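Local atomic coordinates of putative NADPH-dependent oxidoreductase (Desulfitobacterium hafniense DCB-2, PDB entry 3DB2), a protein that probably acts as an NADPH-dependent oxidoreductase or dehydrogenase, built from a Rossmann nucleotide-binding domain and a GFO/IDH/MocA-type C-terminal domain. Residues E151-N156 against V240-V245; A198-F203 against L335-S340; I214-T219 against N234-G239. One frame throughout, in Å; residues are numbered along the deposited sequence.

Contact 1: E151-N156 against V240-V245; sequences EAVFSN and VFSINV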
loop_
_atom_site.group_PDB
_atom_site.type_symbol
_atom_site.label_atom_id
_atom_site.label_comp_id
_atom_site.label_asym_id
_atom_site.label_seq_id
_atom_site.Cartn_x
_atom_site.Cartn_y
_atom_site.Cartn_z
ATOM N N GLU C 151 2.168 -0.864 5.488
ATOM C CA GLU C 151 2.272 -0.222 4.187
ATOM C C GLU C 151 3.017 1.109 4.359
ATOM O O GLU C 151 2.554 1.893 5.174
ATOM C CB GLU C 151 0.904 0.069 3.563
ATOM C CG GLU C 151 0.061 -1.186 3.472
ATOM C CD GLU C 151 -1.428 -0.860 3.474
ATOM O OE1 GLU C 151 -1.828 0.278 3.799
ATOM O OE2 GLU C 151 -2.190 -1.812 3.180
ATOM N N ALA C 152 4.106 1.279 3.653
ATOM C CA ALA C 152 4.958 2.456 3.777
ATOM C C ALA C 152 5.022 3.142 2.417
ATOM O O ALA C 152 5.028 2.436 1.399
ATOM C CB ALA C 152 6.350 2.077 4.243
ATOM N N VAL C 153 5.039 4.467 2.391
ATOM C CA VAL C 153 5.097 5.165 1.108
ATOM C C VAL C 153 6.075 6.330 1.249
ATOM O O VAL C 153 6.040 6.997 2.277
ATOM C CB VAL C 153 3.737 5.722 0.674
ATOM C CG1 VAL C 153 3.830 6.574 -0.588
ATOM C CG2 VAL C 153 2.749 4.577 0.465
ATOM N N PHE C 154 6.896 6.550 0.235
ATOM C CA PHE C 154 7.721 7.769 0.232
ATOM C C PHE C 154 7.752 8.191 -1.262
ATOM O O PHE C 154 8.242 7.492 -2.123
ATOM C CB PHE C 154 9.066 7.591 0.854
ATOM C CG PHE C 154 9.818 8.881 1.222
ATOM C CD1 PHE C 154 9.371 10.123 0.853
ATOM C CD2 PHE C 154 11.003 8.776 1.951
ATOM C CE1 PHE C 154 10.035 11.308 1.176
ATOM C CE2 PHE C 154 11.688 9.932 2.285
ATOM C CZ PHE C 154 11.219 11.172 1.884
ATOM N N SER C 155 7.163 9.352 -1.512
ATOM C CA SER C 155 7.062 9.880 -2.857
ATOM C C SER C 155 7.232 11.403 -2.894
ATOM O O SER C 155 7.010 12.129 -1.916
ATOM C CB SER C 155 5.713 9.563 -3.493
ATOM O OG SER C 155 4.685 10.349 -2.908
ATOM N N ASN C 156 7.606 11.868 -4.070
ATOM C CA ASN C 156 7.655 13.294 -4.403
ATOM C C ASN C 156 7.727 13.404 -5.924
ATOM O O ASN C 156 7.729 12.411 -6.661
ATOM C CB ASN C 156 8.781 13.974 -3.656
ATOM C CG ASN C 156 10.164 13.599 -4.129
ATOM O OD1 ASN C 156 10.436 13.234 -5.264
ATOM N ND2 ASN C 156 11.052 13.722 -3.156
ATOM N N VAL C 240 4.422 12.518 -0.400
ATOM C CA VAL C 240 3.727 11.710 0.593
ATOM C C VAL C 240 4.817 10.930 1.361
ATOM O O VAL C 240 5.720 10.415 0.694
ATOM C CB VAL C 240 2.758 10.647 0.064
ATOM C CG1 VAL C 240 2.143 9.813 1.200
ATOM C CG2 VAL C 240 1.670 11.266 -0.791
ATOM N N PHE C 241 4.669 10.900 2.672
ATOM C CA PHE C 241 5.452 10.043 3.552
ATOM C C PHE C 241 4.436 9.456 4.551
ATOM O O PHE C 241 3.985 10.191 5.429
ATOM C CB PHE C 241 6.576 10.723 4.292
ATOM C CG PHE C 241 7.551 9.887 5.089
ATOM C CD1 PHE C 241 7.211 9.173 6.236
ATOM C CD2 PHE C 241 8.883 9.814 4.698
ATOM C CE1 PHE C 241 8.080 8.403 6.966
ATOM C CE2 PHE C 241 9.775 9.030 5.409
ATOM C CZ PHE C 241 9.392 8.327 6.529
ATOM N N SER C 242 4.186 8.156 4.398
ATOM C CA SER C 242 3.201 7.518 5.278
ATOM C C SER C 242 3.623 6.112 5.686
ATOM O O SER C 242 4.402 5.461 5.012
ATOM C CB SER C 242 1.847 7.499 4.582
ATOM O OG SER C 242 1.900 6.831 3.343
ATOM N N ILE C 243 3.088 5.666 6.835
ATOM C CA ILE C 243 3.258 4.323 7.343
ATOM C C ILE C 243 1.912 3.912 7.981
ATOM O O ILE C 243 1.380 4.646 8.826
ATOM C CB ILE C 243 4.374 4.221 8.393
ATOM C CG1 ILE C 243 5.700 4.841 7.942
ATOM C CG2 ILE C 243 4.612 2.783 8.862
ATOM C CD1 ILE C 243 6.861 4.637 8.879
ATOM N N ASN C 244 1.398 2.786 7.538
ATOM C CA ASN C 244 0.155 2.232 8.068
ATOM C C ASN C 244 0.576 0.868 8.641
ATOM O O ASN C 244 1.198 0.059 7.964
ATOM C CB ASN C 244 -0.940 2.011 7.044
ATOM C CG ASN C 244 -1.321 3.285 6.303
ATOM O OD1 ASN C 244 -1.384 4.333 6.910
ATOM N ND2 ASN C 244 -1.568 3.195 5.020
ATOM N N VAL C 245 0.231 0.640 9.877
ATOM C CA VAL C 245 0.487 -0.595 10.591
ATOM C C VAL C 245 -0.869 -1.216 10.988
ATOM O O VAL C 245 -1.671 -0.527 11.611
ATOM C CB VAL C 245 1.299 -0.335 11.859
ATOM C CG1 VAL C 245 1.666 -1.628 12.545
ATOM C CG2 VAL C 245 2.552 0.473 11.517
HETATM O O HOH W 1 1.429 4.110 3.743
#

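Contact 2: A198-F203 against L335-S340; sequences ARVFNF and LAAVKS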
loop_
_atom_site.group_PDB
_atom_site.type_symbol
_atom_site.label_atom_id
_atom_site.label_comp_id
_atom_site.label_asym_id
_atom_site.label_seq_id
_atom_site.Cartn_x
_atom_site.Cartn_y
_atom_site.Cartn_z
ATOM N N ALA C 198 13.193 -11.067 4.745
ATOM C CA ALA C 198 13.664 -12.320 4.169
ATOM C C ALA C 198 13.713 -12.311 2.653
ATOM O O ALA C 198 14.604 -12.863 1.998
ATOM C CB ALA C 198 12.789 -13.476 4.635
ATOM N N ARG C 199 12.713 -11.747 2.005
ATOM C CA ARG C 199 12.586 -11.742 0.559
ATOM C C ARG C 199 11.777 -10.537 0.078
ATOM O O ARG C 199 10.996 -9.894 0.815
ATOM C CB ARG C 199 11.918 -13.005 0.007
ATOM C CG ARG C 199 10.474 -13.230 0.461
ATOM C CD ARG C 199 10.019 -14.650 0.043
ATOM N NE ARG C 199 10.955 -15.574 0.716
ATOM C CZ ARG C 199 10.854 -15.904 1.982
ATOM N NH1 ARG C 199 9.859 -15.465 2.759
ATOM N NH2 ARG C 199 11.811 -16.724 2.423
ATOM N N VAL C 200 11.972 -10.197 -1.196
ATOM C CA VAL C 200 11.497 -9.028 -1.883
ATOM C C VAL C 200 10.868 -9.359 -3.232
ATOM O O VAL C 200 11.447 -10.207 -3.913
ATOM C CB VAL C 200 12.684 -8.061 -2.159
ATOM C CG1 VAL C 200 12.217 -6.760 -2.792
ATOM C CG2 VAL C 200 13.455 -7.779 -0.880
ATOM N N PHE C 201 9.792 -8.672 -3.604
ATOM C CA PHE C 201 9.307 -8.682 -4.984
ATOM C C PHE C 201 9.052 -7.210 -5.364
ATOM O O PHE C 201 8.475 -6.442 -4.600
ATOM C CB PHE C 201 8.095 -9.580 -5.239
ATOM C CG PHE C 201 7.703 -9.553 -6.708
ATOM C CD1 PHE C 201 8.299 -10.471 -7.569
ATOM C CD2 PHE C 201 6.809 -8.651 -7.260
ATOM C CE1 PHE C 201 8.010 -10.460 -8.927
ATOM C CE2 PHE C 201 6.505 -8.647 -8.608
ATOM C CZ PHE C 201 7.111 -9.561 -9.444
ATOM N N ASN C 202 9.433 -6.834 -6.583
ATOM C CA ASN C 202 9.128 -5.463 -7.008
ATOM C C ASN C 202 8.608 -5.403 -8.442
ATOM O O ASN C 202 9.127 -6.101 -9.307
ATOM C CB ASN C 202 10.376 -4.582 -6.904
ATOM C CG ASN C 202 10.171 -3.118 -7.135
ATOM O OD1 ASN C 202 9.493 -2.406 -6.398
ATOM N ND2 ASN C 202 10.771 -2.539 -8.162
ATOM N N PHE C 203 7.628 -4.543 -8.685
ATOM C CA PHE C 203 7.274 -4.056 -10.012
ATOM C C PHE C 203 7.732 -2.593 -10.093
ATOM O O PHE C 203 7.433 -1.794 -9.185
ATOM C CB PHE C 203 5.815 -4.157 -10.327
ATOM C CG PHE C 203 5.221 -5.528 -10.642
ATOM C CD1 PHE C 203 5.843 -6.401 -11.498
ATOM C CD2 PHE C 203 4.000 -5.891 -10.063
ATOM C CE1 PHE C 203 5.315 -7.629 -11.847
ATOM C CE2 PHE C 203 3.466 -7.131 -10.385
ATOM C CZ PHE C 203 4.110 -8.001 -11.247
ATOM N N LEU C 335 18.828 -3.721 -3.490
ATOM C CA LEU C 335 19.444 -4.487 -4.581
ATOM C C LEU C 335 18.552 -5.682 -4.954
ATOM O O LEU C 335 18.446 -6.041 -6.128
ATOM C CB LEU C 335 20.855 -4.910 -4.206
ATOM C CG LEU C 335 21.848 -3.790 -3.878
ATOM C CD1 LEU C 335 23.157 -4.364 -3.342
ATOM C CD2 LEU C 335 22.115 -2.893 -5.087
ATOM N N ALA C 336 17.904 -6.249 -3.949
ATOM C CA ALA C 336 17.044 -7.421 -4.230
ATOM C C ALA C 336 15.859 -6.995 -5.068
ATOM O O ALA C 336 15.416 -7.748 -5.956
ATOM C CB ALA C 336 16.641 -8.048 -2.915
ATOM N N ALA C 337 15.338 -5.798 -4.761
ATOM C CA ALA C 337 14.214 -5.230 -5.509
ATOM C C ALA C 337 14.569 -4.924 -6.951
ATOM O O ALA C 337 13.790 -5.192 -7.863
ATOM C CB ALA C 337 13.693 -3.971 -4.820
ATOM N N VAL C 338 15.744 -4.360 -7.203
ATOM C CA VAL C 338 16.184 -4.198 -8.605
ATOM C C VAL C 338 16.391 -5.528 -9.308
ATOM O O VAL C 338 16.003 -5.708 -10.478
ATOM C CB VAL C 338 17.449 -3.327 -8.615
ATOM C CG1 VAL C 338 18.017 -3.150 -10.013
ATOM C CG2 VAL C 338 17.100 -1.965 -8.013
ATOM N N LYS C 339 16.961 -6.505 -8.603
ATOM C CA LYS C 339 17.189 -7.836 -9.140
ATOM C C LYS C 339 15.815 -8.446 -9.487
ATOM O O LYS C 339 15.717 -9.127 -10.512
ATOM C CB LYS C 339 17.892 -8.781 -8.189
ATOM C CG LYS C 339 18.305 -10.082 -8.857
ATOM C CD LYS C 339 19.101 -11.010 -7.956
ATOM C CE LYS C 339 20.544 -10.586 -7.771
ATOM N NZ LYS C 339 21.322 -10.555 -9.039
ATOM N N SER C 340 14.843 -8.137 -8.628
ATOM C CA SER C 340 13.500 -8.726 -8.791
ATOM C C SER C 340 12.866 -8.229 -10.081
ATOM O O SER C 340 12.141 -8.937 -10.791
ATOM C CB SER C 340 12.613 -8.424 -7.571
ATOM O OG SER C 340 11.260 -8.756 -7.765
HETATM O O HOH W 2 9.351 -7.928 -11.417
#

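Contact 3: I214-T219 against N234-G239; sequences ITVNQT and NWACPG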
loop_
_atom_site.group_PDB
_atom_site.type_symbol
_atom_site.label_atom_id
_atom_site.label_comp_id
_atom_site.label_asym_id
_atom_site.label_seq_id
_atom_site.Cartn_x
_atom_site.Cartn_y
_atom_site.Cartn_z
ATOM N N ILE C 214 14.187 3.904 -13.403
ATOM C CA ILE C 214 12.877 3.670 -12.743
ATOM C C ILE C 214 12.467 4.914 -12.011
ATOM O O ILE C 214 13.339 5.550 -11.367
ATOM C CB ILE C 214 13.029 2.446 -11.804
ATOM C CG1 ILE C 214 13.095 1.135 -12.588
ATOM C CG2 ILE C 214 11.941 2.463 -10.747
ATOM C CD1 ILE C 214 13.559 -0.090 -11.831
ATOM N N THR C 215 11.214 5.343 -12.045
ATOM C CA THR C 215 10.737 6.403 -11.173
ATOM C C THR C 215 9.537 6.031 -10.298
ATOM O O THR C 215 9.131 6.889 -9.503
ATOM C CB THR C 215 10.342 7.671 -11.947
ATOM O OG1 THR C 215 9.332 7.498 -12.921
ATOM C CG2 THR C 215 11.556 8.156 -12.764
ATOM N N VAL C 216 9.035 4.811 -10.481
ATOM C CA VAL C 216 7.855 4.326 -9.758
ATOM C C VAL C 216 8.059 2.852 -9.432
ATOM O O VAL C 216 8.317 2.061 -10.343
ATOM C CB VAL C 216 6.566 4.496 -10.572
ATOM C CG1 VAL C 216 5.371 3.854 -9.858
ATOM C CG2 VAL C 216 6.249 5.952 -10.872
ATOM N N ASN C 217 8.017 2.494 -8.163
ATOM C CA ASN C 217 8.140 1.153 -7.679
ATOM C C ASN C 217 6.957 0.841 -6.715
ATOM O O ASN C 217 6.517 1.732 -6.009
ATOM C CB ASN C 217 9.388 0.817 -6.883
ATOM C CG ASN C 217 10.688 1.074 -7.633
ATOM O OD1 ASN C 217 11.107 0.257 -8.428
ATOM N ND2 ASN C 217 11.253 2.225 -7.280
ATOM N N GLN C 218 6.555 -0.412 -6.749
ATOM C CA GLN C 218 5.754 -1.001 -5.678
ATOM C C GLN C 218 6.478 -2.300 -5.296
ATOM O O GLN C 218 6.680 -3.167 -6.129
ATOM C CB GLN C 218 4.338 -1.224 -6.120
ATOM C CG GLN C 218 3.592 0.103 -6.224
ATOM C CD GLN C 218 2.114 -0.022 -6.494
ATOM O OE1 GLN C 218 1.729 -0.786 -7.385
ATOM N NE2 GLN C 218 1.256 0.680 -5.764
ATOM N N THR C 219 6.819 -2.405 -4.018
ATOM C CA THR C 219 7.662 -3.487 -3.538
ATOM C C THR C 219 6.928 -4.241 -2.419
ATOM O O THR C 219 6.427 -3.524 -1.532
ATOM C CB THR C 219 8.988 -2.959 -2.964
ATOM O OG1 THR C 219 9.566 -2.111 -3.955
ATOM C CG2 THR C 219 9.914 -4.122 -2.678
ATOM N N ASN C 234 7.848 6.656 -5.370
ATOM C CA ASN C 234 7.280 7.245 -6.571
ATOM C C ASN C 234 7.895 8.621 -6.778
ATOM O O ASN C 234 7.942 9.366 -5.791
ATOM C CB ASN C 234 5.765 7.242 -6.316
ATOM C CG ASN C 234 4.964 7.560 -7.557
ATOM O OD1 ASN C 234 5.384 8.491 -8.235
ATOM N ND2 ASN C 234 3.877 6.817 -7.799
ATOM N N TRP C 235 8.353 8.911 -7.983
ATOM C CA TRP C 235 8.980 10.214 -8.267
ATOM C C TRP C 235 8.104 11.035 -9.198
ATOM O O TRP C 235 8.575 11.942 -9.864
ATOM C CB TRP C 235 10.397 10.025 -8.839
ATOM C CG TRP C 235 11.520 10.237 -7.868
ATOM C CD1 TRP C 235 11.480 10.786 -6.611
ATOM C CD2 TRP C 235 12.905 9.893 -8.077
ATOM N NE1 TRP C 235 12.703 10.799 -6.047
ATOM C CE2 TRP C 235 13.619 10.260 -6.919
ATOM C CE3 TRP C 235 13.645 9.315 -9.113
ATOM C CZ2 TRP C 235 14.990 10.083 -6.744
ATOM C CZ3 TRP C 235 15.004 9.142 -8.932
ATOM C CH2 TRP C 235 15.683 9.513 -7.772
ATOM N N ALA C 236 6.826 10.673 -9.264
ATOM C CA ALA C 236 5.891 11.197 -10.256
ATOM C C ALA C 236 4.623 11.769 -9.660
ATOM O O ALA C 236 3.611 11.800 -10.375
ATOM C CB ALA C 236 5.561 10.044 -11.214
ATOM N N CYS C 237 4.672 12.178 -8.378
ATOM C CA CYS C 237 3.501 12.752 -7.735
ATOM C C CYS C 237 3.822 13.659 -6.561
ATOM O O CYS C 237 4.923 13.703 -6.031
ATOM C CB CYS C 237 2.565 11.602 -7.283
ATOM S SG CYS C 237 3.365 10.522 -6.053
ATOM N N PRO C 238 2.862 14.457 -6.102
ATOM C CA PRO C 238 3.116 15.269 -4.911
ATOM C C PRO C 238 3.576 14.456 -3.702
ATOM O O PRO C 238 3.262 13.261 -3.593
ATOM C CB PRO C 238 1.769 15.903 -4.627
ATOM C CG PRO C 238 1.154 16.012 -5.991
ATOM C CD PRO C 238 1.522 14.705 -6.671
ATOM N N GLY C 239 4.335 15.111 -2.821
ATOM C CA GLY C 239 5.003 14.456 -1.718
ATOM C C GLY C 239 4.071 13.756 -0.735
ATOM O O GLY C 239 3.062 14.299 -0.273
#

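Contact 1: E151-N156 against V240-V245
Two neighbouring antiparallel strands of the mixed sheet meet here: Glu151 with Asn244, Val153 with Ser242 and Ser155 with Val240 are hydrogen-bonded pairs, and Ala152 with Ile243 and Phe154 with Phe241 are the non-hydrogen-bonded pairs. Glu151 N to Asn244 O, at 2.8 Å, is one of six backbone bonds. On one face the phenylalanines form a T-shaped stack, planes at 65°, with Phe241 CD2 over the centre of the Phe154 ring and 3.6 Å from Phe154 CD2. In this GFO/IDH/MocA C-terminal domain helix 183-194 covers that face, its Gln186 touching Ala152, Phe241 and Ile243. The opposite face meets the second subunit. There Asn244 ND2 donates a hydrogen bond to Glu151 OE1 at 3.2 Å; Glu151 OE1 lies close to the amide plane of Asn244 and is met nearly end-on along its C-O bond. The stronger partner of Glu151 OE1 is Tyr246 OH, and Glu151 OE2 is hydrogen-bonded to Tyr230 OH of the second subunit. A water donates to Glu151 O at 2.9 Å and bonds Ser242 OG, set between its own backbone N and carbonyl carbon (chi1 58°), at 2.8 Å. Nearby, Val153 CG1 meets Val240 CG1 at 4.1 Å.

Contact 2: A198-F203 against L335-S340
Ser340 OG is held by two backbone groups: it accepts Asn202 N at 2.9 Å, N-H...O angle 158°, and is hydrogen-bonded to Arg345 O, which follows helix 324-343. The hydroxyl reaches the strand because it lies opposite the backbone N of its own residue (chi1 170°). Next to it come Phe201 CA and Phe201 CD1, each 3.4 Å from Ser340 OG. The same two residues, Asn202 and Ser340, are also joined by a water, which donates to Asn202 O at 2.8 Å and to Ser340 O at 3.0 Å. Toward the start of the strand the contact turns apolar. Val200 straddles the helix surface, CG2 on Ala336 CB and CG1 on Ala337 CB, both at 3.8 Å, although a second conformer of this valine makes these distances less certain. Asn202 lays its CB against Ala337 O at 3.6 Å and sends its amide on to Thr219 and Asn217 of the next strand. The helical segment 335-340 crosses strand segment 198-203 at -52°, packing on the sheet of the C-terminal domain near its edge; Phe201 also stacks on Phe201 of the second subunit. With small alanines under Val200, the axes of these two segments come within 6.7 Å, and the buried serine hydroxyl, used as both acceptor and donor, probably fixes how the helix end sits on the strand.

Contact 3: I214-T219 against N234-G239
Asn234, last residue of strand 228-234, faces Val216 as an antiparallel non-hydrogen-bonded pair, CA to CA 4.4 Å, in the hairpin made with strand 216-223. The two side chains lie side by side and point the same way. Asn234 OD1 rests 3.8 Å from Val216 CG2, while Asn234 ND2 is 3.9 Å from Val216 CG1 and hydrogen-bonded to Ser148 OG of the second subunit. With its CG swung trans to the main-chain nitrogen (chi1 -168°), Asn234 can bring OD1 back to Ala236 N at 2.8 Å, closing an Asx turn where the strand ends. Trp235 comes next, its N donating to Thr215 O over a short 2.6 Å; the donor sits nearly along the C=O axis, yet the N-H is bent away, at 143°. Trp235 CB lies 3.9 Å from Thr215 CB. Thr215 CG2 meets the indole at its edge, and Pro178 and Gln181 of helix 178-181 also pack on the tryptophan. Ala236 CB then turns in to Val216 CG2 at 4.2 Å. Further on the loop leaves the strand for the dimer partner, where Pro238 O bonds Asn251 ND2 and Gly239 O bonds Arg276 NH1, both of the second subunit. Across the strand from this loop Thr215 and Val216 form a classic beta bulge against Lys205. Both ends of the Asn234 amide have partners, so one side chain both shapes the turn that takes the chain off the sheet and adds to the subunit contact.

Overall arrangement
All three contacts are buried, involve the same mixed sheet and touch the second subunit. Contact 1 joins two neighbouring strands by regular backbone pairing. Contact 3 lies at the end of a hairpin where pairing stops and a single backbone bond and an Asx turn take over. Contact 2, near the sheet edge, sets a helix on a strand through small apolar side chains and one hydroxyl. Contacts 1 and 3 adjoin, with centres about 11 Å apart, Asn156 N probably bonding Asn234 O. Contacts 2 and 3 adjoin through strands 197-205 and 216-223, neighbours in the sheet. Contacts 1 and 2 do not touch, their nearest atoms being about 10 Å apart.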